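Local coordinates for NAD(P)H dehydrogenase (quinone) (PDB 1YDG), which catalyses the two-electron reduction of quinones to quinols with NADH or NADPH, using one bound FMN per subunit of a homotetramer, at residues M121-V127 with A169-A173; V12-S16 with S85-R89; D75-A79 with K112-K116; T150-D156 with H188-Q193; L40-R44 with M65-A71. All blocks are in the same frame, centred on the assembly; numbering follows the deposited sequence.

Contact 1 of 5, residues M121-V127 with A169-A173; sequences MTSAQNV and ASVTA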
# COMPACT_ATOMS: atom_id res chain seq x y z
N MET B 121 -10.11 -4.64 -11.00
CA MET B 121 -10.18 -3.55 -11.99
C MET B 121 -10.74 -2.34 -11.30
O MET B 121 -11.43 -2.45 -10.27
CB MET B 121 -11.10 -3.89 -13.16
CG MET B 121 -10.74 -5.13 -13.94
SD MET B 121 -11.80 -5.43 -15.38
CE MET B 121 -13.43 -5.37 -14.68
N THR B 122 -10.43 -1.18 -11.85
CA THR B 122 -10.90 0.07 -11.26
C THR B 122 -11.03 1.22 -12.27
O THR B 122 -10.71 1.08 -13.46
CB THR B 122 -9.96 0.46 -10.09
OG1 THR B 122 -10.56 1.48 -9.29
CG2 THR B 122 -8.59 0.92 -10.62
N SER B 123 -11.49 2.36 -11.75
CA SER B 123 -11.47 3.62 -12.50
C SER B 123 -11.42 4.85 -11.60
O SER B 123 -11.78 4.78 -10.42
CB SER B 123 -12.71 3.74 -13.37
OG SER B 123 -13.86 3.70 -12.57
N ALA B 124 -10.97 5.96 -12.18
CA ALA B 124 -11.05 7.27 -11.54
C ALA B 124 -11.24 8.35 -12.59
O ALA B 124 -11.08 8.08 -13.79
CB ALA B 124 -9.80 7.56 -10.75
N GLN B 125 -11.56 9.56 -12.15
CA GLN B 125 -11.72 10.71 -13.07
C GLN B 125 -10.37 11.22 -13.57
O GLN B 125 -10.30 11.79 -14.66
CB GLN B 125 -12.55 11.82 -12.42
CG GLN B 125 -13.99 11.35 -12.13
CD GLN B 125 -15.00 12.48 -11.92
OE1 GLN B 125 -14.95 13.51 -12.60
NE2 GLN B 125 -15.94 12.26 -11.00
N ASN B 126 -9.32 10.97 -12.79
CA ASN B 126 -7.95 11.37 -13.11
C ASN B 126 -7.07 10.16 -13.42
O ASN B 126 -7.32 9.06 -12.92
CB ASN B 126 -7.39 12.15 -11.93
CG ASN B 126 -8.26 13.34 -11.57
OD1 ASN B 126 -8.35 14.29 -12.35
ND2 ASN B 126 -8.91 13.28 -10.41
N VAL B 127 -6.05 10.34 -14.26
CA VAL B 127 -5.27 9.17 -14.71
C VAL B 127 -4.57 8.55 -13.50
O VAL B 127 -4.58 7.32 -13.33
CB VAL B 127 -4.22 9.46 -15.84
CG1 VAL B 127 -3.95 8.19 -16.64
CG2 VAL B 127 -4.69 10.54 -16.78
N ALA B 169 -6.75 -3.69 -14.91
CA ALA B 169 -7.31 -2.67 -15.81
C ALA B 169 -7.77 -1.48 -15.00
O ALA B 169 -8.40 -1.63 -13.95
CB ALA B 169 -8.47 -3.25 -16.62
N SER B 170 -7.42 -0.29 -15.46
CA SER B 170 -7.90 0.93 -14.83
C SER B 170 -8.10 2.01 -15.87
O SER B 170 -7.21 2.31 -16.67
CB SER B 170 -6.98 1.40 -13.69
OG SER B 170 -5.72 1.82 -14.15
N VAL B 171 -9.31 2.56 -15.83
CA VAL B 171 -9.84 3.44 -16.83
C VAL B 171 -10.00 4.83 -16.23
O VAL B 171 -10.35 4.96 -15.05
CB VAL B 171 -11.22 2.91 -17.27
CG1 VAL B 171 -11.97 3.92 -18.11
CG2 VAL B 171 -11.05 1.59 -18.02
N THR B 172 -9.74 5.86 -17.03
CA THR B 172 -10.01 7.24 -16.63
C THR B 172 -11.45 7.58 -17.03
O THR B 172 -11.78 7.64 -18.23
CB THR B 172 -8.99 8.22 -17.21
OG1 THR B 172 -7.67 7.83 -16.81
CG2 THR B 172 -9.23 9.64 -16.70
N ALA B 173 -12.29 7.77 -16.02
CA ALA B 173 -13.73 7.98 -16.19
C ALA B 173 -14.02 9.37 -16.74
O ALA B 173 -13.71 10.38 -16.09
CB ALA B 173 -14.46 7.78 -14.85
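Strands 121-124 and 170-172 run parallel, their axes 17° apart and 4.6 Å at closest approach, with Thr122, Ser123 and Ala124 paired to Ser170, Val171 and Thr172. Thr122 N gives to Ala169 O (3.0 Å), Val171 N to Thr122 O, Ala124 N to Val171 O and Ala173 N to Ala124 O, the last the shortest at 2.6 Å. On one face of the sheet Thr122 CG2 presses on Ser170 CB at 3.5 Å, a close fit for two carbons. The Thr122 hydroxyl lies anti to its own backbone N (chi1 -166°) and bonds Ser86 O of the next strand, while Ser170 OG turns to Asn165. Ser123 and Val171 share the other face, where Val171 meets Thr19 and Met23 of helix 19-33. Met121 CG rests on Ala169 CB at 4.0 Å. Beyond the strand the chain curls round Thr172: CG2 approaches Gln125 O at 3.2 Å, and OG1 sits 3.7 Å from Val127 CG1, the two side chains crossing obliquely. Val127 also meets its counterpart in the second subunit. Residues 123-127 belong to the FMN site, so the pairing places them at the carboxyl end of a parallel strand and in the loop after it, as in flavodoxin-like folds.

Contact 2 of 5, residues V12-S16 with S85-R89; sequences VFYSS and SSPTR. With SO4 (sulfate ion), chain J.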
# COMPACT_ATOMS: atom_id res chain seq x y z
N VAL B 12 -17.82 -9.34 -10.22
CA VAL B 12 -18.56 -8.56 -9.21
C VAL B 12 -18.06 -7.12 -9.30
O VAL B 12 -16.86 -6.85 -9.14
CB VAL B 12 -18.35 -9.10 -7.77
CG1 VAL B 12 -19.13 -8.26 -6.77
CG2 VAL B 12 -18.76 -10.54 -7.67
N PHE B 13 -18.97 -6.22 -9.64
CA PHE B 13 -18.61 -4.83 -9.92
C PHE B 13 -19.58 -3.88 -9.24
O PHE B 13 -20.79 -4.17 -9.13
CB PHE B 13 -18.56 -4.57 -11.43
CG PHE B 13 -19.93 -4.44 -12.05
CD1 PHE B 13 -20.49 -3.18 -12.26
CD2 PHE B 13 -20.66 -5.57 -12.38
CE1 PHE B 13 -21.74 -3.05 -12.79
CE2 PHE B 13 -21.93 -5.45 -12.92
CZ PHE B 13 -22.47 -4.20 -13.12
N TYR B 14 -19.03 -2.79 -8.73
CA TYR B 14 -19.83 -1.64 -8.37
C TYR B 14 -19.67 -0.57 -9.45
O TYR B 14 -18.58 -0.37 -9.98
CB TYR B 14 -19.45 -1.04 -7.00
CG TYR B 14 -20.31 0.16 -6.74
CD1 TYR B 14 -21.66 0.00 -6.48
CD2 TYR B 14 -19.82 1.45 -6.92
CE1 TYR B 14 -22.50 1.12 -6.32
CE2 TYR B 14 -20.64 2.57 -6.79
CZ TYR B 14 -21.98 2.39 -6.48
OH TYR B 14 -22.80 3.47 -6.35
N SER B 15 -20.77 0.11 -9.77
CA SER B 15 -20.75 1.23 -10.70
C SER B 15 -21.82 2.25 -10.30
O SER B 15 -22.99 1.89 -10.13
CB SER B 15 -21.00 0.74 -12.14
OG SER B 15 -20.85 1.81 -13.06
N SER B 16 -21.42 3.52 -10.12
CA SER B 16 -22.39 4.59 -9.97
C SER B 16 -22.85 5.08 -11.34
O SER B 16 -24.03 5.05 -11.66
CB SER B 16 -21.81 5.78 -9.21
OG SER B 16 -21.41 5.43 -7.91
N SER B 85 -14.42 -5.24 -9.46
CA SER B 85 -14.26 -3.93 -10.08
C SER B 85 -14.96 -2.88 -9.24
O SER B 85 -16.15 -3.02 -8.91
CB SER B 85 -14.81 -3.95 -11.51
OG SER B 85 -14.59 -2.72 -12.15
N SER B 86 -14.23 -1.84 -8.87
CA SER B 86 -14.81 -0.69 -8.19
C SER B 86 -14.21 0.61 -8.68
O SER B 86 -13.00 0.69 -8.81
CB SER B 86 -14.51 -0.78 -6.70
OG SER B 86 -15.03 0.34 -6.04
N PRO B 87 -15.03 1.66 -8.83
CA PRO B 87 -14.40 2.96 -9.03
C PRO B 87 -13.65 3.34 -7.76
O PRO B 87 -13.95 2.84 -6.67
CB PRO B 87 -15.56 3.93 -9.28
CG PRO B 87 -16.80 3.21 -8.83
CD PRO B 87 -16.51 1.75 -8.75
N THR B 88 -12.64 4.18 -7.90
CA THR B 88 -11.92 4.65 -6.72
C THR B 88 -12.72 5.68 -5.97
O THR B 88 -13.41 6.49 -6.58
CB THR B 88 -10.56 5.26 -7.09
OG1 THR B 88 -9.77 5.38 -5.90
CG2 THR B 88 -10.74 6.65 -7.67
N ARG B 89 -12.67 5.61 -4.63
CA ARG B 89 -13.08 6.71 -3.75
C ARG B 89 -11.91 7.07 -2.84
O ARG B 89 -11.59 6.31 -1.94
CB ARG B 89 -14.24 6.31 -2.83
CG ARG B 89 -15.52 5.99 -3.51
CD ARG B 89 -16.22 7.21 -4.07
NE ARG B 89 -17.47 6.79 -4.69
CZ ARG B 89 -17.65 6.54 -5.98
NH1 ARG B 89 -16.66 6.69 -6.87
NH2 ARG B 89 -18.84 6.15 -6.39
S SO4 J . -18.44 4.47 -12.37
O1 SO4 J . -18.96 5.15 -13.56
O2 SO4 J . -17.04 4.79 -12.19
O3 SO4 J . -19.23 4.91 -11.23
O4 SO4 J . -18.54 3.03 -12.56
O HOH W 1 -16.17 -0.60 -11.13
O HOH W 2 -21.48 6.36 -5.02
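The Tyr14 hydroxyl is gripped from several sides: it accepts from Ser16 OG at 2.9 Å, bonds Glu45, and takes a weak bond from the water held by Arg89 NH2. The Tyr14 ring swings out anti to the backbone N (chi1 179°), bringing its edge to Pro87 CD, with CD2 3.8 Å away, and to Arg89 NH2; ring and guanidinium planes stand 81° apart. A leucine in place of Tyr14 would probably leave Ser16 OG and Glu45 without their shared hydroxyl and the Arg89 guanidinium less confined. The parallel strands are tied by Ser85 N to Val12 O and Tyr14 N to Ser85 O, both 2.9 Å. Sulfate is held by Ser15 OG, 2.7 Å from its O4, and by Ser16 N, 2.8 Å from its O3; Thr17, Thr19 and Gly20 supply further bonds. From the other strand Pro87 CB comes within 3.4 Å of sulfate O2. Thr88 and Arg89 also bind FMN; the hydroxyl and N-H donors of 15-20 round the sulfate are consistent with a seat for its phosphate, as in flavodoxins.

Contact 3 of 5, residues D75-A79 with K112-K116; sequences DLEWA and KLANK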
# COMPACT_ATOMS: atom_id res chain seq x y z
N ASP B 75 -22.31 -16.45 -4.75
CA ASP B 75 -21.68 -16.27 -6.05
C ASP B 75 -20.17 -16.54 -5.98
O ASP B 75 -19.58 -17.15 -6.90
CB ASP B 75 -21.94 -14.84 -6.59
CG ASP B 75 -23.41 -14.61 -7.00
OD1 ASP B 75 -23.98 -15.47 -7.71
OD2 ASP B 75 -23.98 -13.57 -6.60
N LEU B 76 -19.53 -16.10 -4.88
CA LEU B 76 -18.10 -16.39 -4.70
C LEU B 76 -17.85 -17.84 -4.31
O LEU B 76 -16.84 -18.40 -4.72
CB LEU B 76 -17.46 -15.43 -3.71
CG LEU B 76 -17.69 -13.93 -3.97
CD1 LEU B 76 -16.74 -13.12 -3.15
CD2 LEU B 76 -17.56 -13.55 -5.44
N GLU B 77 -18.75 -18.44 -3.52
CA GLU B 77 -18.66 -19.88 -3.22
C GLU B 77 -18.74 -20.69 -4.52
O GLU B 77 -18.03 -21.67 -4.69
CB GLU B 77 -19.75 -20.30 -2.24
CG GLU B 77 -19.77 -21.80 -1.91
CD GLU B 77 -20.82 -22.20 -0.85
OE1 GLU B 77 -21.33 -21.33 -0.11
OE2 GLU B 77 -21.13 -23.42 -0.76
N TRP B 78 -19.62 -20.27 -5.42
CA TRP B 78 -19.78 -20.90 -6.71
C TRP B 78 -18.56 -20.72 -7.62
O TRP B 78 -18.15 -21.67 -8.29
CB TRP B 78 -21.04 -20.36 -7.42
CG TRP B 78 -21.18 -20.75 -8.86
CD1 TRP B 78 -21.64 -21.92 -9.34
CD2 TRP B 78 -20.83 -19.95 -10.00
NE1 TRP B 78 -21.61 -21.92 -10.72
CE2 TRP B 78 -21.13 -20.71 -11.15
CE3 TRP B 78 -20.30 -18.66 -10.16
CZ2 TRP B 78 -20.92 -20.23 -12.43
CZ3 TRP B 78 -20.09 -18.19 -11.43
CH2 TRP B 78 -20.39 -18.97 -12.55
N ALA B 79 -18.01 -19.51 -7.64
CA ALA B 79 -16.93 -19.15 -8.55
C ALA B 79 -15.65 -19.94 -8.29
O ALA B 79 -15.33 -20.32 -7.17
CB ALA B 79 -16.64 -17.65 -8.49
N LYS B 112 -14.34 -21.53 2.68
CA LYS B 112 -14.84 -21.74 1.31
C LYS B 112 -14.47 -20.65 0.29
O LYS B 112 -14.99 -20.67 -0.83
CB LYS B 112 -16.37 -21.89 1.31
CG LYS B 112 -16.87 -23.25 1.73
CD LYS B 112 -18.37 -23.37 1.50
CE LYS B 112 -18.94 -24.68 2.05
NZ LYS B 112 -20.44 -24.71 2.00
N LEU B 113 -13.60 -19.70 0.66
CA LEU B 113 -13.06 -18.71 -0.30
C LEU B 113 -11.66 -19.07 -0.77
O LEU B 113 -11.19 -18.53 -1.78
CB LEU B 113 -13.04 -17.31 0.31
CG LEU B 113 -14.35 -16.53 0.41
CD1 LEU B 113 -14.13 -15.23 1.15
CD2 LEU B 113 -14.95 -16.25 -0.95
N ALA B 114 -11.01 -20.00 -0.07
CA ALA B 114 -9.62 -20.32 -0.31
C ALA B 114 -9.42 -20.88 -1.70
O ALA B 114 -10.28 -21.56 -2.25
CB ALA B 114 -9.12 -21.31 0.70
N ASN B 115 -8.26 -20.56 -2.27
CA ASN B 115 -7.81 -21.15 -3.52
C ASN B 115 -8.55 -20.69 -4.79
O ASN B 115 -8.29 -21.22 -5.85
CB ASN B 115 -7.81 -22.68 -3.41
CG ASN B 115 -6.99 -23.17 -2.23
OD1 ASN B 115 -5.91 -22.65 -1.95
ND2 ASN B 115 -7.51 -24.16 -1.51
N LYS B 116 -9.41 -19.68 -4.70
CA LYS B 116 -10.06 -19.16 -5.90
C LYS B 116 -9.11 -18.13 -6.50
O LYS B 116 -8.39 -17.46 -5.77
CB LYS B 116 -11.41 -18.55 -5.56
CG LYS B 116 -12.42 -19.55 -5.08
CD LYS B 116 -13.56 -18.90 -4.34
CE LYS B 116 -14.43 -19.97 -3.64
NZ LYS B 116 -15.12 -20.91 -4.58
O HOH W 3 -21.51 -22.58 2.34
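Lys116 drives its ammonium group into the C-terminal end of helix 73-78, in the flavodoxin-like fold, from the loop that leads into strand 117-124. Its chain runs extended as far as CE and then bends (chi4 -64°), which carries NZ across the carbonyls at the helix end. Three oxygens receive Lys116 NZ: Ala79 O at 2.7 Å, nearly in line with its C=O bond; Glu77 O at 3.0 Å, met from above the carbonyl plane; and Leu76 O, by a weak bond. A positive group among these carbonyls probably also interacts favourably with the helix dipole. Beneath, the apolar part of the contact is made by Leu113 CD2, which touches Leu76 CB at 3.8 Å, while Leu76 also packs on Val12, Ile82 and Phe84 of the central sheet. Toward the surface Glu77 and Lys112 reach out as two extended chains that meet at a slant, both packing on Leu107 of helix 105-109. Lys112 lays its CD 3.6 Å from the carboxyl carbon CD of Glu77, so methylene contact accompanies the charge pairing. The type II turn from Leu113 to Lys116 turns the loop back, so that Lys112 and Lys116 both reach the helix. In the outer salt bridge Lys112 NZ stands 3.1 Å from Glu77 OE2, approaching from above the carboxylate plane, 54° out of it.

Contact 4 of 5, residues T150-D156 with H188-Q193; sequences TPPGYTD and HQVRRQ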
# COMPACT_ATOMS: atom_id res chain seq x y z
N THR B 150 -4.14 -13.24 -9.55
CA THR B 150 -3.73 -13.34 -10.94
C THR B 150 -3.77 -11.99 -11.68
O THR B 150 -4.47 -11.84 -12.68
CB THR B 150 -4.57 -14.34 -11.74
OG1 THR B 150 -5.94 -13.89 -11.79
CG2 THR B 150 -4.47 -15.72 -11.15
N PRO B 151 -2.95 -11.03 -11.23
CA PRO B 151 -2.97 -9.74 -11.92
C PRO B 151 -2.34 -9.88 -13.33
O PRO B 151 -1.57 -10.81 -13.56
CB PRO B 151 -2.14 -8.87 -10.99
CG PRO B 151 -1.13 -9.79 -10.44
CD PRO B 151 -1.94 -11.06 -10.16
N PRO B 152 -2.69 -8.98 -14.26
CA PRO B 152 -2.20 -9.10 -15.63
C PRO B 152 -0.71 -8.85 -15.85
O PRO B 152 -0.15 -9.39 -16.80
CB PRO B 152 -2.99 -8.03 -16.39
CG PRO B 152 -3.43 -7.08 -15.39
CD PRO B 152 -3.59 -7.83 -14.10
N GLY B 153 -0.07 -8.06 -15.00
CA GLY B 153 1.28 -7.60 -15.29
C GLY B 153 1.32 -7.01 -16.70
O GLY B 153 0.36 -6.36 -17.13
N TYR B 154 2.41 -7.25 -17.42
CA TYR B 154 2.56 -6.77 -18.79
C TYR B 154 2.56 -7.93 -19.77
O TYR B 154 3.25 -7.90 -20.79
CB TYR B 154 3.85 -5.97 -18.92
CG TYR B 154 3.86 -4.69 -18.13
CD1 TYR B 154 4.32 -4.67 -16.82
CD2 TYR B 154 3.42 -3.49 -18.69
CE1 TYR B 154 4.33 -3.51 -16.08
CE2 TYR B 154 3.43 -2.32 -17.96
CZ TYR B 154 3.89 -2.34 -16.65
OH TYR B 154 3.91 -1.19 -15.92
N THR B 155 1.76 -8.95 -19.48
CA THR B 155 1.79 -10.17 -20.27
C THR B 155 1.21 -10.03 -21.69
O THR B 155 1.32 -10.96 -22.50
CB THR B 155 1.15 -11.35 -19.51
OG1 THR B 155 -0.16 -11.00 -19.06
CG2 THR B 155 2.02 -11.74 -18.31
N ASP B 156 0.62 -8.87 -22.01
CA ASP B 156 0.30 -8.50 -23.42
C ASP B 156 0.88 -7.12 -23.74
O ASP B 156 1.25 -6.37 -22.84
CB ASP B 156 -1.22 -8.51 -23.65
CG ASP B 156 -1.61 -8.84 -25.09
OD1 ASP B 156 -1.39 -7.99 -25.99
OD2 ASP B 156 -2.15 -9.95 -25.33
N HIS B 188 -7.73 -9.27 -22.02
CA HIS B 188 -6.53 -10.06 -21.78
C HIS B 188 -6.45 -10.50 -20.32
O HIS B 188 -6.18 -11.68 -20.03
CB HIS B 188 -5.27 -9.28 -22.16
CG HIS B 188 -4.00 -9.93 -21.70
ND1 HIS B 188 -3.49 -11.08 -22.28
CD2 HIS B 188 -3.17 -9.63 -20.67
CE1 HIS B 188 -2.39 -11.44 -21.65
NE2 HIS B 188 -2.17 -10.57 -20.67
N GLN B 189 -6.69 -9.56 -19.42
CA GLN B 189 -6.72 -9.84 -17.98
C GLN B 189 -7.63 -11.01 -17.64
O GLN B 189 -7.23 -11.91 -16.90
CB GLN B 189 -7.17 -8.61 -17.19
CG GLN B 189 -7.16 -8.82 -15.67
CD GLN B 189 -7.52 -7.58 -14.91
OE1 GLN B 189 -7.23 -6.46 -15.35
NE2 GLN B 189 -8.15 -7.76 -13.73
N VAL B 190 -8.83 -11.00 -18.19
CA VAL B 190 -9.84 -12.02 -17.92
C VAL B 190 -9.50 -13.32 -18.63
O VAL B 190 -9.56 -14.38 -18.03
CB VAL B 190 -11.25 -11.53 -18.32
CG1 VAL B 190 -12.31 -12.64 -18.11
CG2 VAL B 190 -11.65 -10.27 -17.52
N ARG B 191 -9.12 -13.24 -19.91
CA ARG B 191 -8.77 -14.42 -20.69
C ARG B 191 -7.61 -15.16 -19.98
O ARG B 191 -7.63 -16.37 -19.80
CB ARG B 191 -8.41 -14.01 -22.13
CG ARG B 191 -7.79 -15.09 -23.01
CD ARG B 191 -7.58 -14.58 -24.45
NE ARG B 191 -6.51 -13.57 -24.51
CZ ARG B 191 -6.65 -12.28 -24.86
NH1 ARG B 191 -7.82 -11.77 -25.25
NH2 ARG B 191 -5.58 -11.48 -24.84
N ARG B 192 -6.63 -14.39 -19.55
CA ARG B 192 -5.48 -14.94 -18.86
C ARG B 192 -5.87 -15.60 -17.55
O ARG B 192 -5.41 -16.70 -17.25
CB ARG B 192 -4.50 -13.81 -18.62
CG ARG B 192 -3.40 -14.16 -17.68
CD ARG B 192 -2.44 -12.96 -17.57
NE ARG B 192 -1.61 -13.13 -16.40
CZ ARG B 192 -0.57 -13.95 -16.34
NH1 ARG B 192 -0.23 -14.67 -17.41
NH2 ARG B 192 0.12 -14.05 -15.22
N GLN B 193 -6.70 -14.93 -16.76
CA GLN B 193 -7.16 -15.49 -15.49
C GLN B 193 -7.94 -16.79 -15.67
O GLN B 193 -7.76 -17.74 -14.89
CB GLN B 193 -7.98 -14.47 -14.70
CG GLN B 193 -8.55 -15.02 -13.39
CD GLN B 193 -9.13 -13.96 -12.50
OE1 GLN B 193 -9.11 -12.78 -12.84
NE2 GLN B 193 -9.66 -14.37 -11.34
O HOH W 4 -4.81 -11.43 -15.41
O HOH W 5 -0.71 -13.05 -12.44
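Thr155 OG1 receives the shortest polar bond, from His188 NE2 at 2.6 Å and in the imidazole plane, and donates in turn to Pro152 O at 2.8 Å. The hydroxyl thus links ring and loop backbone, and the bond helps to fix the ring's rotation. Among carbon contacts, Asp156 CB lies over the centre of the His188 ring, 3.5 Å from the centroid, as a CH-pi contact. Thr155 CG2 sits over one face of the Arg192 guanidinium, toward its rim, and Pro152 CG leans on Gln189. Thr150 OG1 lies against Gln193, 3.3 Å from CG. The charged pairing is looser: Asp156 OD2 and Arg191 NH2 are 3.8 Å apart, a long salt bridge, while Asp156 OD1 caps helix 157-162 at Val158 N. Waters bridge Thr150 O to Gln189 O and Pro151 O to Arg192 NH2. The amides of Gln189 and Gln193 reach inward to Ser119 of strand 117-124, whereas Arg192 bonds Asn115 of the fourth subunit. Arg192 NE is buried with no partner. Loop 150-156 is therefore joined to helix 180-204 by a short His188-Thr155 bond, carbon contacts and two waters, with one long salt bridge at the rim, beside a subunit interface.

Contact 5 of 5, residues L40-R44 with M65-A71; sequences LLKVR and MKDVPEA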
# COMPACT_ATOMS: atom_id res chain seq x y z
N LEU B 40 -22.19 -12.10 -14.45
CA LEU B 40 -22.03 -10.68 -14.27
C LEU B 40 -22.97 -10.22 -13.17
O LEU B 40 -24.19 -10.37 -13.30
CB LEU B 40 -22.36 -9.96 -15.57
CG LEU B 40 -22.35 -8.43 -15.61
CD1 LEU B 40 -20.99 -7.94 -15.26
CD2 LEU B 40 -22.76 -7.97 -17.01
N LEU B 41 -22.41 -9.66 -12.11
CA LEU B 41 -23.12 -9.40 -10.85
C LEU B 41 -22.83 -8.00 -10.35
O LEU B 41 -21.66 -7.61 -10.17
CB LEU B 41 -22.67 -10.41 -9.80
CG LEU B 41 -22.86 -11.88 -10.18
CD1 LEU B 41 -21.92 -12.73 -9.36
CD2 LEU B 41 -24.30 -12.30 -9.99
N LYS B 42 -23.87 -7.24 -10.08
CA LYS B 42 -23.68 -5.88 -9.57
C LYS B 42 -23.67 -5.87 -8.05
O LYS B 42 -24.35 -6.66 -7.37
CB LYS B 42 -24.76 -4.94 -10.13
CG LYS B 42 -26.13 -5.16 -9.56
CD LYS B 42 -27.22 -4.32 -10.21
CE LYS B 42 -28.59 -4.63 -9.56
NZ LYS B 42 -29.74 -4.40 -10.49
N VAL B 43 -22.90 -4.94 -7.51
CA VAL B 43 -22.87 -4.71 -6.08
C VAL B 43 -24.07 -3.85 -5.68
O VAL B 43 -24.32 -2.79 -6.25
CB VAL B 43 -21.53 -4.03 -5.64
CG1 VAL B 43 -21.59 -3.57 -4.19
CG2 VAL B 43 -20.33 -4.97 -5.83
N ARG B 44 -24.78 -4.30 -4.66
CA ARG B 44 -25.92 -3.57 -4.10
C ARG B 44 -25.59 -2.11 -3.83
O ARG B 44 -24.55 -1.77 -3.22
CB ARG B 44 -26.41 -4.21 -2.80
CG ARG B 44 -27.69 -3.59 -2.28
CD ARG B 44 -28.10 -4.10 -0.93
NE ARG B 44 -28.65 -5.45 -1.04
CZ ARG B 44 -29.43 -6.03 -0.12
NH1 ARG B 44 -29.74 -5.40 1.01
NH2 ARG B 44 -29.88 -7.27 -0.34
N MET B 65 -28.75 -0.99 -15.38
CA MET B 65 -28.32 -2.24 -14.76
C MET B 65 -29.45 -3.07 -14.15
O MET B 65 -29.18 -4.09 -13.52
CB MET B 65 -27.26 -1.96 -13.68
CG MET B 65 -25.95 -1.39 -14.19
SD MET B 65 -24.74 -1.22 -12.85
CE MET B 65 -25.58 -0.21 -11.66
N LYS B 66 -30.71 -2.68 -14.36
CA LYS B 66 -31.85 -3.26 -13.63
C LYS B 66 -31.96 -4.79 -13.68
O LYS B 66 -32.32 -5.43 -12.69
CB LYS B 66 -33.17 -2.64 -14.13
CG LYS B 66 -34.43 -3.11 -13.35
CD LYS B 66 -35.63 -2.20 -13.66
CE LYS B 66 -36.97 -2.86 -13.29
NZ LYS B 66 -38.12 -2.29 -14.10
N ASP B 67 -31.62 -5.36 -14.83
CA ASP B 67 -31.76 -6.79 -15.09
C ASP B 67 -30.50 -7.56 -14.66
O ASP B 67 -30.49 -8.79 -14.67
CB ASP B 67 -32.04 -7.02 -16.58
CG ASP B 67 -33.34 -6.36 -17.04
OD1 ASP B 67 -33.35 -5.65 -18.08
OD2 ASP B 67 -34.35 -6.53 -16.33
N VAL B 68 -29.45 -6.83 -14.28
CA VAL B 68 -28.22 -7.45 -13.80
C VAL B 68 -28.42 -7.91 -12.36
O VAL B 68 -28.76 -7.11 -11.48
CB VAL B 68 -27.00 -6.47 -13.90
CG1 VAL B 68 -25.72 -7.11 -13.35
CG2 VAL B 68 -26.76 -6.07 -15.33
N PRO B 69 -28.18 -9.19 -12.09
CA PRO B 69 -28.34 -9.68 -10.73
C PRO B 69 -27.40 -9.05 -9.72
O PRO B 69 -26.27 -8.69 -10.04
CB PRO B 69 -28.05 -11.18 -10.84
CG PRO B 69 -28.04 -11.50 -12.26
CD PRO B 69 -27.75 -10.25 -13.02
N GLU B 70 -27.89 -8.93 -8.49
CA GLU B 70 -27.15 -8.42 -7.37
C GLU B 70 -26.27 -9.51 -6.75
O GLU B 70 -26.71 -10.65 -6.51
CB GLU B 70 -28.14 -7.89 -6.36
CG GLU B 70 -27.55 -7.20 -5.19
CD GLU B 70 -28.62 -6.66 -4.25
OE1 GLU B 70 -28.71 -7.18 -3.14
OE2 GLU B 70 -29.38 -5.75 -4.66
N ALA B 71 -25.01 -9.16 -6.50
CA ALA B 71 -24.03 -10.08 -5.97
C ALA B 71 -24.35 -10.47 -4.53
O ALA B 71 -24.73 -9.64 -3.70
CB ALA B 71 -22.62 -9.48 -6.07
O HOH W 6 -24.11 -7.00 -3.51
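Lys42 sends CG between its backbone N and carbonyl carbon (chi1 71°) and then runs straight, while Arg44 leaves with CG opposite the backbone N and kinks at chi3 (-75°). The first path lays the lysine chain along Val68, with Lys42 CB 4.0 Å from Val68 CG1, and brings NZ into the type I turn from Met65 to Val68. There Lys42 NZ gives to Met65 O at 3.1 Å and, more weakly, to Val68 O. Met65 O also takes Val68 N, from the opposite face of its plane. The kink in Arg44 turns its guanidinium edge to Glu70, whose OE1 is held side-on by two nitrogens, NE at 2.7 Å and NH2 at 3.0 Å; the guanidinium and carboxylate planes are 65° apart. An alanine at Glu70 is likely to leave the Arg44 guanidinium without its counter-charge and free to swing into solvent. Backbone bonds bracket Glu70: Lys42 N gives to Pro69 O at 2.8 Å, and Ala71 N to Lys42 O at 2.7 Å. Leu41 CB meets Ala71 CB at 3.8 Å, and its CD2 lies 4.0 Å from Pro69 CB, the two side chains crossing at about a right angle. A single bridge, Lys42 with Glu70, thus lays the connection between helices 56-64 and 73-78 along strand 37-42, which pairs in parallel with 8-13 in the central sheet of the flavodoxin-like fold.

Contacts 1, 2 and 5 share the central sheet. Contacts 1 and 2, centres 10 Å apart, meet where strand 117-124 adjoins 81-89: Ser123 O lies 2.7 Å from Thr88 N, and both contacts supply FMN-binding residues round one sulfate. Contact 5 joins contact 2 through strand 8-13, with Phe13 O 2.8 Å from Val43 N and Phe13 CE1 3.5 Å from Met65 SD. Contact 3 lies farther off, its centre about 27 Å from that of contact 1, yet reaches contact 2 through Leu76 CD2 and Val12 CG2, 3.9 Å apart. Contact 4 joins contact 1 by Gln189 OE1 at 2.9 Å from Ala169 N; contacts 3 and 4 both touch the fourth subunit.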